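Local coordinates for putative uncharacterized protein (Pseudomonas phage 201phi2-1, PDB 3R4V) that is of unknown function but belongs to the phage tubulin-like proteins and holds guanosine-5'-diphosphate in a pocket of its tubulin-type nucleotide-binding domain, at residues N46-K51 / P72-T77; P65-Q70 / G99-G104. All coordinates share one frame; numbering follows the deposited sequence.

Contact 1: residues N46-K51 / P72-T77; sequences NVTLTK and PALMDT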
loop_
_atom_site.group_PDB
_atom_site.type_symbol
_atom_site.label_atom_id
_atom_site.label_comp_id
_atom_site.label_asym_id
_atom_site.label_seq_id
_atom_site.Cartn_x
_atom_site.Cartn_y
_atom_site.Cartn_z
ATOM N N ASN A 46 9.484 10.277 -12.237
ATOM C CA ASN A 46 10.770 9.935 -11.650
ATOM C C ASN A 46 10.919 8.430 -11.481
ATOM O O ASN A 46 10.009 7.757 -11.002
ATOM C CB ASN A 46 10.960 10.653 -10.313
ATOM C CG ASN A 46 10.919 12.166 -10.454
ATOM O OD1 ASN A 46 11.877 12.778 -10.920
ATOM N ND2 ASN A 46 9.807 12.772 -10.051
ATOM N N VAL A 47 12.066 7.901 -11.898
ATOM C CA VAL A 47 12.362 6.489 -11.688
ATOM C C VAL A 47 13.772 6.331 -11.148
ATOM O O VAL A 47 14.731 6.821 -11.745
ATOM C CB VAL A 47 12.224 5.679 -12.989
ATOM C CG1 VAL A 47 12.590 4.228 -12.741
ATOM C CG2 VAL A 47 10.810 5.789 -13.534
ATOM N N THR A 48 13.892 5.647 -10.014
ATOM C CA THR A 48 15.196 5.405 -9.416
ATOM C C THR A 48 15.354 3.922 -9.105
ATOM O O THR A 48 14.524 3.335 -8.416
ATOM C CB THR A 48 15.383 6.225 -8.131
ATOM O OG1 THR A 48 15.121 7.610 -8.401
ATOM C CG2 THR A 48 16.799 6.065 -7.593
ATOM N N LEU A 49 16.414 3.321 -9.640
ATOM C CA LEU A 49 16.704 1.907 -9.409
ATOM C C LEU A 49 17.902 1.759 -8.476
ATOM O O LEU A 49 18.930 2.409 -8.682
ATOM C CB LEU A 49 16.994 1.188 -10.731
ATOM C CG LEU A 49 15.949 1.372 -11.836
ATOM C CD1 LEU A 49 16.390 0.650 -13.101
ATOM C CD2 LEU A 49 14.578 0.891 -11.384
ATOM N N THR A 50 17.755 0.919 -7.449
ATOM C CA THR A 50 18.832 0.677 -6.497
ATOM C C THR A 50 20.021 -0.000 -7.170
ATOM O O THR A 50 19.878 -0.672 -8.195
ATOM C CB THR A 50 18.372 -0.187 -5.295
ATOM O OG1 THR A 50 17.772 -1.397 -5.773
ATOM C CG2 THR A 50 17.355 0.563 -4.449
ATOM N N LYS A 51 21.194 0.193 -6.583
ATOM C CA LYS A 51 22.435 -0.341 -7.129
ATOM C C LYS A 51 22.744 -1.730 -6.568
ATOM O O LYS A 51 22.400 -2.044 -5.423
ATOM C CB LYS A 51 23.589 0.621 -6.830
ATOM C CG LYS A 51 23.579 1.886 -7.688
ATOM C CD LYS A 51 23.943 3.126 -6.879
ATOM C CE LYS A 51 25.272 2.958 -6.153
ATOM N NZ LYS A 51 26.421 2.839 -7.092
ATOM N N PRO A 72 18.752 6.310 2.526
ATOM C CA PRO A 72 18.975 7.754 2.662
ATOM C C PRO A 72 19.147 8.426 1.299
ATOM O O PRO A 72 18.615 9.517 1.077
ATOM C CB PRO A 72 20.272 7.832 3.464
ATOM C CG PRO A 72 20.329 6.529 4.209
ATOM C CD PRO A 72 19.756 5.525 3.264
ATOM N N ALA A 73 19.867 7.774 0.394
ATOM C CA ALA A 73 20.030 8.296 -0.958
ATOM C C ALA A 73 18.694 8.390 -1.696
ATOM O O ALA A 73 18.461 9.355 -2.431
ATOM C CB ALA A 73 21.025 7.455 -1.751
ATOM N N LEU A 74 17.819 7.401 -1.507
ATOM C CA LEU A 74 16.502 7.443 -2.147
ATOM C C LEU A 74 15.666 8.586 -1.591
ATOM O O LEU A 74 14.952 9.253 -2.338
ATOM C CB LEU A 74 15.741 6.118 -1.997
ATOM C CG LEU A 74 16.422 4.880 -2.580
ATOM C CD1 LEU A 74 15.469 3.693 -2.610
ATOM C CD2 LEU A 74 16.970 5.166 -3.969
ATOM N N MET A 75 15.768 8.815 -0.284
ATOM C CA MET A 75 14.947 9.820 0.380
ATOM C C MET A 75 15.310 11.237 -0.069
ATOM O O MET A 75 14.458 12.118 -0.095
ATOM C CB MET A 75 15.033 9.695 1.907
ATOM C CG MET A 75 14.451 8.383 2.480
ATOM S SD MET A 75 12.802 7.978 1.869
ATOM C CE MET A 75 11.897 9.449 2.336
ATOM N N ASP A 76 16.573 11.453 -0.421
ATOM C CA ASP A 76 16.998 12.767 -0.900
ATOM C C ASP A 76 16.335 13.151 -2.219
ATOM O O ASP A 76 16.239 14.331 -2.549
ATOM C CB ASP A 76 18.522 12.848 -1.032
ATOM C CG ASP A 76 19.203 13.124 0.294
ATOM O OD1 ASP A 76 18.584 13.788 1.154
ATOM O OD2 ASP A 76 20.356 12.678 0.478
ATOM N N THR A 77 15.876 12.159 -2.972
ATOM C CA THR A 77 15.188 12.440 -4.225
ATOM C C THR A 77 13.691 12.669 -4.019
ATOM O O THR A 77 12.970 12.958 -4.968
ATOM C CB THR A 77 15.378 11.309 -5.255
ATOM O OG1 THR A 77 14.537 10.202 -4.916
ATOM C CG2 THR A 77 16.842 10.856 -5.311
#

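Contact 2: residues P65-Q70 / G99-G104; sequences PLVRPQ and GPLITG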
loop_
_atom_site.group_PDB
_atom_site.type_symbol
_atom_site.label_atom_id
_atom_site.label_comp_id
_atom_site.label_asym_id
_atom_site.label_seq_id
_atom_site.Cartn_x
_atom_site.Cartn_y
_atom_site.Cartn_z
ATOM N N PRO A 65 19.151 -6.362 3.175
ATOM C CA PRO A 65 20.485 -5.847 3.521
ATOM C C PRO A 65 21.140 -5.094 2.362
ATOM O O PRO A 65 21.990 -4.238 2.589
ATOM C CB PRO A 65 21.293 -7.111 3.882
ATOM C CG PRO A 65 20.499 -8.262 3.339
ATOM C CD PRO A 65 19.064 -7.831 3.246
ATOM N N LEU A 66 20.728 -5.405 1.136
ATOM C CA LEU A 66 21.278 -4.727 -0.039
ATOM C C LEU A 66 20.729 -3.315 -0.191
ATOM O O LEU A 66 21.460 -2.396 -0.564
ATOM C CB LEU A 66 20.962 -5.527 -1.301
ATOM C CG LEU A 66 21.730 -6.849 -1.355
ATOM C CD1 LEU A 66 21.288 -7.700 -2.535
ATOM C CD2 LEU A 66 23.202 -6.548 -1.414
ATOM N N VAL A 67 19.443 -3.142 0.092
ATOM C CA VAL A 67 18.799 -1.857 -0.174
ATOM C C VAL A 67 18.820 -0.904 1.017
ATOM O O VAL A 67 18.800 0.308 0.839
ATOM C CB VAL A 67 17.358 -2.026 -0.705
ATOM C CG1 VAL A 67 17.364 -2.925 -1.931
ATOM C CG2 VAL A 67 16.435 -2.584 0.376
ATOM N N ARG A 68 18.869 -1.451 2.226
ATOM C CA ARG A 68 18.820 -0.624 3.429
ATOM C C ARG A 68 19.825 0.534 3.421
ATOM O O ARG A 68 19.457 1.667 3.702
ATOM C CB ARG A 68 18.962 -1.481 4.697
ATOM C CG ARG A 68 18.992 -0.678 5.990
ATOM C CD ARG A 68 17.773 0.231 6.067
ATOM N NE ARG A 68 17.722 1.016 7.298
ATOM C CZ ARG A 68 18.072 2.295 7.391
ATOM N NH1 ARG A 68 18.506 2.953 6.321
ATOM N NH2 ARG A 68 17.988 2.920 8.558
ATOM N N PRO A 69 21.107 0.269 3.093
ATOM C CA PRO A 69 22.050 1.388 3.175
ATOM C C PRO A 69 21.807 2.463 2.113
ATOM O O PRO A 69 22.375 3.551 2.211
ATOM C CB PRO A 69 23.421 0.714 2.947
ATOM C CG PRO A 69 23.171 -0.768 3.151
ATOM C CD PRO A 69 21.770 -0.983 2.692
ATOM N N GLN A 70 20.973 2.161 1.122
ATOM C CA GLN A 70 20.694 3.087 0.023
ATOM C C GLN A 70 19.486 3.974 0.272
ATOM O O GLN A 70 19.254 4.936 -0.453
ATOM C CB GLN A 70 20.503 2.320 -1.292
ATOM C CG GLN A 70 21.729 1.485 -1.702
ATOM C CD GLN A 70 21.492 0.675 -2.967
ATOM O OE1 GLN A 70 21.189 1.225 -4.027
ATOM N NE2 GLN A 70 21.616 -0.639 -2.854
ATOM N N GLY A 99 9.045 -0.178 -0.041
ATOM C CA GLY A 99 7.834 0.532 0.373
ATOM C C GLY A 99 7.847 0.830 1.870
ATOM O O GLY A 99 7.779 1.988 2.287
ATOM N N PRO A 100 7.949 -0.218 2.694
ATOM C CA PRO A 100 7.986 0.033 4.141
ATOM C C PRO A 100 9.221 0.798 4.648
ATOM O O PRO A 100 9.096 1.556 5.615
ATOM C CB PRO A 100 7.908 -1.371 4.741
ATOM C CG PRO A 100 7.134 -2.165 3.687
ATOM C CD PRO A 100 7.694 -1.636 2.384
ATOM N N LEU A 101 10.392 0.608 4.047
ATOM C CA LEU A 101 11.544 1.411 4.465
ATOM C C LEU A 101 11.279 2.894 4.221
ATOM O O LEU A 101 11.530 3.728 5.089
ATOM C CB LEU A 101 12.830 0.975 3.760
ATOM C CG LEU A 101 13.357 -0.381 4.241
ATOM C CD1 LEU A 101 14.504 -0.805 3.344
ATOM C CD2 LEU A 101 13.803 -0.322 5.710
ATOM N N ILE A 102 10.765 3.222 3.041
ATOM C CA ILE A 102 10.475 4.622 2.717
ATOM C C ILE A 102 9.390 5.147 3.662
ATOM O O ILE A 102 9.446 6.298 4.120
ATOM C CB ILE A 102 10.083 4.787 1.245
ATOM C CG1 ILE A 102 11.308 4.579 0.356
ATOM C CG2 ILE A 102 9.478 6.184 0.982
ATOM C CD1 ILE A 102 10.961 4.371 -1.096
ATOM N N THR A 103 8.435 4.277 3.977
ATOM C CA THR A 103 7.326 4.612 4.876
ATOM C C THR A 103 7.876 4.984 6.253
ATOM O O THR A 103 7.461 5.977 6.852
ATOM C CB THR A 103 6.344 3.444 4.992
ATOM O OG1 THR A 103 5.759 3.198 3.707
ATOM C CG2 THR A 103 5.230 3.758 5.987
ATOM N N GLY A 104 8.808 4.183 6.755
ATOM C CA GLY A 104 9.483 4.508 8.002
ATOM C C GLY A 104 10.124 5.882 7.953
ATOM O O GLY A 104 10.045 6.648 8.911
#

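Contact 1: residues N46-K51 / P72-T77
Where Thr-48 and Thr-50 meet Leu-74, methyl groups do the touching and no flat side chain takes part. The flat group within segment 72-77 is the peptide carbonyl of Leu-74, which receives Thr-77. Thr-77 OG1 donates to Leu-74 O at 2.8 Å, in the carbonyl plane, with a C=O...O angle of 147°. The backbone N of Thr-77 donates to the same oxygen at 3.1 Å. Both bonds from Thr-77 thus hold the Leu-74 carbonyl oxygen. The contact itself is apolar. The fork of Leu-74 reaches one methyl to each threonine. CD2 lies 3.7 Å from Thr-48 CG2, and these two side chains run alongside each other in opposite directions. CD1 lies 4.1 Å from Thr-50 CG2, and there the side chains cross at about a right angle. The Thr-48 methyl is anti to the backbone N, with OG1 at chi1 -53°. This turns CG2 to the leucine and OG1 to the side of Thr-77, where the two hydroxyl oxygens stay 4.4 Å apart. The hydroxyl of Thr-50 is hydrogen-bonded to that of Thr-53. Strand 46-49 pairs in parallel with strand 28-32, whose Phe-31 touches both Thr-48 and Thr-77. Helix 71-76 thus lies against an edge strand of the largely parallel sheet, in the nucleotide-binding part of the tubulin-like fold, and Leu-74 also touches Leu-98 of helix 95-108.

Contact 2: residues P65-Q70 / G99-G104
Arg-68 and Leu-101 mark the nearest approach of the two backbones, with their CA atoms 7.6 Å apart. Both segments belong to the nucleotide-binding domain of the tubulin-like fold, where helices flank a largely parallel sheet. Segment 65-70 runs from helix, kinked at Pro-65, into a 3-10 turn at 68-70. Gln-70 N bonds to Val-67 O in that turn. Segment 99-104 is regular helix apart from a kink at Pro-100, whose nitrogen has no hydrogen to give to the turn before.

Leu-101 carries the contact from the 99-104 side. It points at the other segment and spreads its two methyls over neighbouring residues. CD1 meets Val-67 CG2 at 4.0 Å, an apolar contact on the buried side. CD2 meets Arg-68 CD at 4.0 Å, beside the exposed Arg-68 chain. That chain leaves the backbone with CG anti to N (chi1 177°) and then bends at chi2 (54°), which brings its aliphatic part to the leucine. Val-67 also touches Val-97 and Leu-98, both about one turn earlier in the same helix as Leu-101. Pro-100 faces helix 124-144 instead.

Polar side chains fasten each segment to itself. Gln-70 NE2 donates to Leu-66 O at 2.9 Å. In the other helix Gly-99 O takes both Thr-103 N and Thr-103 OG1, the hydroxyl at 2.7 Å and 46° out of the carbonyl plane.

Overall arrangement
The two contacts lie side by side, with centres 10 Å apart, in the nucleotide-binding part of the fold. Their segments alternate along the chain: 46-51, 65-70, 72-77, 99-104. Contact 1 joins edge strand 46-49 to helix 71-76, while contact 2 joins helix 60-67 to helix 95-108. They also touch directly. Gln-70 OE1 probably accepts a hydrogen bond from Lys-51 N at 2.8 Å, and Met-75 SD packs on Ile-102 CG2 at 3.9 Å. Together they tie the edge of the sheet to the helices on one of its faces. The side chains of Thr-50 and Val-67 are each about 10 Å from the bound guanosine-5'-diphosphate.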